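Local atomic coordinates of carbohydrate oxidase (Microdochium nivale, PDB entry 3RJA), a protein that oxidises the C1 hydroxyl of mono-, oligo- and polysaccharides with an FAD cofactor, turning them into lactones while reducing molecular oxygen to hydrogen peroxide. Residues 8-13 / 49-54; 92-97 / 117-122. All coordinates share one frame; numbering follows the deposited sequence.

Contact 1: 8-13 / 49-54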
# COMPACT_ATOMS: atom_id res chain seq x y z
N SER A 8 -10.63 -17.63 25.21
CA SER A 8 -10.90 -19.06 25.23
C SER A 8 -12.36 -19.37 25.58
O SER A 8 -12.95 -20.25 24.96
CB SER A 8 -9.94 -19.78 26.16
OG SER A 8 -8.74 -20.03 25.47
N ALA A 9 -12.93 -18.63 26.53
CA ALA A 9 -14.35 -18.73 26.90
C ALA A 9 -15.28 -18.50 25.72
O ALA A 9 -16.36 -19.08 25.67
CB ALA A 9 -14.70 -17.72 28.01
N ALA A 10 -14.85 -17.65 24.77
CA ALA A 10 -15.63 -17.35 23.56
C ALA A 10 -15.30 -18.24 22.37
O ALA A 10 -15.80 -18.02 21.27
CB ALA A 10 -15.46 -15.87 23.17
N GLY A 11 -14.49 -19.27 22.59
CA GLY A 11 -14.07 -20.17 21.51
C GLY A 11 -13.07 -19.58 20.51
O GLY A 11 -12.89 -20.13 19.42
N VAL A 12 -12.40 -18.48 20.86
CA VAL A 12 -11.45 -17.85 19.93
C VAL A 12 -10.07 -18.49 20.09
O VAL A 12 -9.52 -18.47 21.18
CB VAL A 12 -11.33 -16.34 20.18
CG1 VAL A 12 -10.26 -15.74 19.27
CG2 VAL A 12 -12.66 -15.67 19.96
N PRO A 13 -9.52 -19.07 18.99
CA PRO A 13 -8.16 -19.65 19.09
C PRO A 13 -7.13 -18.57 19.44
O PRO A 13 -7.24 -17.42 19.00
CB PRO A 13 -7.91 -20.24 17.70
CG PRO A 13 -9.29 -20.36 17.07
CD PRO A 13 -10.11 -19.25 17.65
N ILE A 49 -13.70 -12.64 15.35
CA ILE A 49 -13.27 -11.23 15.30
C ILE A 49 -14.13 -10.42 16.28
O ILE A 49 -13.59 -9.66 17.11
CB ILE A 49 -13.30 -10.63 13.85
CG1 ILE A 49 -12.33 -11.41 12.91
CG2 ILE A 49 -12.96 -9.11 13.87
CD1 ILE A 49 -12.49 -11.09 11.40
N GLN A 50 -15.45 -10.60 16.17
CA GLN A 50 -16.42 -9.98 17.07
C GLN A 50 -16.16 -10.27 18.55
O GLN A 50 -16.12 -9.37 19.38
CB GLN A 50 -17.83 -10.45 16.69
CG GLN A 50 -18.96 -9.83 17.53
CD GLN A 50 -20.32 -10.31 17.05
OE1 GLN A 50 -20.50 -11.49 16.76
NE2 GLN A 50 -21.25 -9.39 16.91
N SER A 51 -15.97 -11.54 18.89
CA SER A 51 -15.71 -11.91 20.27
C SER A 51 -14.40 -11.29 20.78
O SER A 51 -14.30 -10.90 21.96
CB SER A 51 -15.63 -13.44 20.37
OG SER A 51 -16.89 -14.01 20.03
N ALA A 52 -13.39 -11.22 19.90
CA ALA A 52 -12.11 -10.63 20.28
C ALA A 52 -12.32 -9.15 20.63
O ALA A 52 -11.81 -8.68 21.62
CB ALA A 52 -11.02 -10.82 19.18
N VAL A 53 -13.08 -8.43 19.82
CA VAL A 53 -13.40 -7.02 20.09
C VAL A 53 -14.19 -6.87 21.42
O VAL A 53 -13.91 -5.96 22.20
CB VAL A 53 -14.08 -6.36 18.84
CG1 VAL A 53 -14.67 -4.97 19.13
CG2 VAL A 53 -13.07 -6.27 17.68
N GLN A 54 -15.12 -7.79 21.70
CA GLN A 54 -15.79 -7.84 23.02
C GLN A 54 -14.81 -7.96 24.21
O GLN A 54 -14.91 -7.22 25.20
CB GLN A 54 -16.75 -9.04 23.07
CG GLN A 54 -18.10 -8.85 22.43
CD GLN A 54 -19.05 -9.97 22.85
OE1 GLN A 54 -18.93 -11.13 22.40
NE2 GLN A 54 -20.01 -9.63 23.73
O HOH W 1 -16.28 -16.37 19.07
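A Schellman motif that ends the N-terminal helix 2-9 lays Ala-10 and Val-12 against Ser-51 on helix 46-58. Gly-11 is its C-prime residue, with Gly-11 N bonded to Ser-8 O at 3.0 Å; its positive phi of 73° is readily adopted by glycine. The turn directs Ala-10 and Val-12 to the same serine. The CB of Ala-10 lies 3.7 Å from Ser-51 CB, and the CG2 branch of Val-12 comes equally close to that methylene. Val-12 reaches it with the methyl beside its own backbone N, while CG1 stands anti to that N (chi1 176°). Only small groups meet here, which suits the short spacing of 6.4 Å between the CA atoms of Ala-10 and Ser-51. No direct hydrogen bond joins the segments. A water bridges them instead, donating to Ala-10 O at 2.8 Å and lying 2.6 Å from Ser-51 OG. That hydroxyl also bonds to Ala-47 O one turn earlier in its helix, so the serine serves its own helix and the bridge together. Beyond Val-12, Pro-13 touches a bound disaccharide analogue; the contact is thus a Schellman helix end, docked on a neighbouring helix and leading into a sugar-binding loop.

Contact 2: 92-97 / 117-122; sequences IDVISY and TVLNDK
Val-94, at the start of strand 94-98, packs against Val-118 and Leu-119 on helix 112-123, and the contact across the two segments is wholly apolar. The closest approach is between methyls, with Val-94 CG2 at 3.7 Å from Val-118 CG1. The same Val-118 methyl lies 3.9 Å from Val-94 CB, so it rests alongside the branch point of its partner as well as against one methyl. The two valine side chains lie antiparallel, passing alongside one another rather than meeting end to end, and present different branches: Val-118 uses the methyl anti to its backbone N (chi1 179°), Val-94 the one beside its backbone N. Short beta-branched side chains suit this place, since the CA atoms of the pair are 7.3 Å apart and both CB atoms are directed at the opposing segment. Leu-119 joins more loosely. Its longer side chain brings CD2 to 4.4 Å from Val-94 CG2, a reach its CB alone would not provide.

Backbone hydrogen bonds hold each partner in its own element. Lys-122 N bonds to Val-118 O at 3.0 Å within the helix, while strand 94-98 carries a classic beta bulge at Ile-95 and Ser-96, both of which pair with His-105 of strand 103-106.

Aromatic stacking supplements the packing farther along, where the ring of Tyr-97 stacks with that of Tyr-123 at the end of the helix. Leu-119 also touches Ala-104 and Thr-204, so helix 112-123 covers a face of the antiparallel sheet formed by strands 94-98, 103-106 and 196-206.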
# COMPACT_ATOMS: atom_id res chain seq x y z
N ILE A 92 -8.34 -16.88 4.52
CA ILE A 92 -7.73 -16.60 3.24
C ILE A 92 -8.62 -16.84 2.02
O ILE A 92 -8.17 -16.68 0.90
CB ILE A 92 -6.42 -17.48 3.06
CG1 ILE A 92 -6.76 -18.98 3.09
CG2 ILE A 92 -5.37 -17.11 4.10
CD1 ILE A 92 -5.58 -19.90 2.62
N ASP A 93 -9.87 -17.23 2.23
CA ASP A 93 -10.68 -17.69 1.10
C ASP A 93 -11.35 -16.58 0.31
O ASP A 93 -11.81 -15.59 0.89
CB ASP A 93 -11.79 -18.61 1.60
CG ASP A 93 -11.24 -19.88 2.22
OD1 ASP A 93 -10.10 -20.27 1.91
OD2 ASP A 93 -11.96 -20.49 3.02
N VAL A 94 -11.43 -16.79 -1.00
CA VAL A 94 -12.51 -16.23 -1.79
C VAL A 94 -13.79 -17.02 -1.46
O VAL A 94 -13.96 -18.19 -1.85
CB VAL A 94 -12.19 -16.25 -3.29
CG1 VAL A 94 -13.37 -15.73 -4.09
CG2 VAL A 94 -10.89 -15.43 -3.55
N ILE A 95 -14.63 -16.38 -0.66
CA ILE A 95 -15.85 -16.98 -0.09
C ILE A 95 -16.88 -17.29 -1.19
O ILE A 95 -17.52 -18.33 -1.16
CB ILE A 95 -16.52 -16.05 0.95
CG1 ILE A 95 -15.54 -15.71 2.09
CG2 ILE A 95 -17.79 -16.69 1.54
CD1 ILE A 95 -15.94 -14.42 2.88
N SER A 96 -17.04 -16.37 -2.13
CA SER A 96 -18.05 -16.53 -3.17
C SER A 96 -17.64 -15.67 -4.35
O SER A 96 -16.87 -14.72 -4.20
CB SER A 96 -19.44 -16.10 -2.66
OG SER A 96 -19.45 -14.69 -2.35
N TYR A 97 -18.14 -16.04 -5.52
CA TYR A 97 -17.95 -15.26 -6.72
C TYR A 97 -19.26 -15.31 -7.48
O TYR A 97 -19.82 -16.38 -7.68
CB TYR A 97 -16.79 -15.80 -7.57
CG TYR A 97 -16.72 -15.11 -8.91
CD1 TYR A 97 -16.22 -13.83 -9.01
CD2 TYR A 97 -17.22 -15.73 -10.08
CE1 TYR A 97 -16.19 -13.14 -10.25
CE2 TYR A 97 -17.20 -15.07 -11.31
CZ TYR A 97 -16.69 -13.77 -11.38
OH TYR A 97 -16.66 -13.09 -12.58
N THR A 117 -4.14 -15.46 -7.52
CA THR A 117 -4.11 -16.85 -7.99
C THR A 117 -5.49 -17.47 -8.06
O THR A 117 -5.86 -18.04 -9.09
CB THR A 117 -3.20 -17.73 -7.13
OG1 THR A 117 -1.86 -17.24 -7.25
CG2 THR A 117 -3.24 -19.19 -7.64
N VAL A 118 -6.25 -17.35 -6.98
CA VAL A 118 -7.61 -17.90 -6.88
C VAL A 118 -8.52 -17.25 -7.90
O VAL A 118 -9.18 -17.95 -8.65
CB VAL A 118 -8.22 -17.82 -5.43
CG1 VAL A 118 -9.65 -18.40 -5.39
CG2 VAL A 118 -7.33 -18.57 -4.43
N LEU A 119 -8.54 -15.92 -7.97
CA LEU A 119 -9.41 -15.25 -8.94
C LEU A 119 -9.05 -15.61 -10.40
O LEU A 119 -9.94 -15.81 -11.24
CB LEU A 119 -9.38 -13.72 -8.78
CG LEU A 119 -10.04 -13.03 -7.57
CD1 LEU A 119 -9.83 -11.50 -7.70
CD2 LEU A 119 -11.56 -13.36 -7.40
N ASN A 120 -7.76 -15.71 -10.71
CA ASN A 120 -7.37 -16.13 -12.07
C ASN A 120 -7.74 -17.61 -12.40
O ASN A 120 -8.47 -17.89 -13.35
CB ASN A 120 -5.87 -15.92 -12.30
CG ASN A 120 -5.45 -16.34 -13.68
OD1 ASN A 120 -4.92 -17.45 -13.87
ND2 ASN A 120 -5.74 -15.50 -14.67
N ASP A 121 -7.23 -18.52 -11.60
CA ASP A 121 -7.25 -19.95 -11.90
C ASP A 121 -8.67 -20.51 -11.75
O ASP A 121 -9.10 -21.34 -12.54
CB ASP A 121 -6.30 -20.70 -10.95
CG ASP A 121 -4.82 -20.39 -11.19
OD1 ASP A 121 -4.47 -19.60 -12.09
OD2 ASP A 121 -3.99 -20.95 -10.45
N LYS A 122 -9.39 -20.06 -10.73
CA LYS A 122 -10.73 -20.55 -10.51
C LYS A 122 -11.76 -19.77 -11.32
O LYS A 122 -12.75 -20.35 -11.77
CB LYS A 122 -11.04 -20.52 -9.00
CG LYS A 122 -12.15 -21.44 -8.58
CD LYS A 122 -12.26 -21.48 -7.07
CE LYS A 122 -13.64 -21.99 -6.66
NZ LYS A 122 -13.68 -23.48 -6.66

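Overall arrangement
The two contacts follow one another along the chain, contact 1 being complete before contact 2 begins. Their centres are 27 Å apart and their nearest atoms about 10 Å, so they do not touch. Helix 46-58 nevertheless leads toward the sheet of contact 2: Ile-49 and Val-53 touch Ile-196 of strand 196-206, on which Leu-119 also rests through Thr-204. Each contact borders a different ligand. In contact 1 the side chain of Val-12 is about 8 Å from a bound disaccharide analogue, distinct from the one held by Tyr-72 and Tyr-428. In contact 2 the side chain of Val-118 is about 4 Å from a zinc ion, probably the one bound by His-114 and Asp-309.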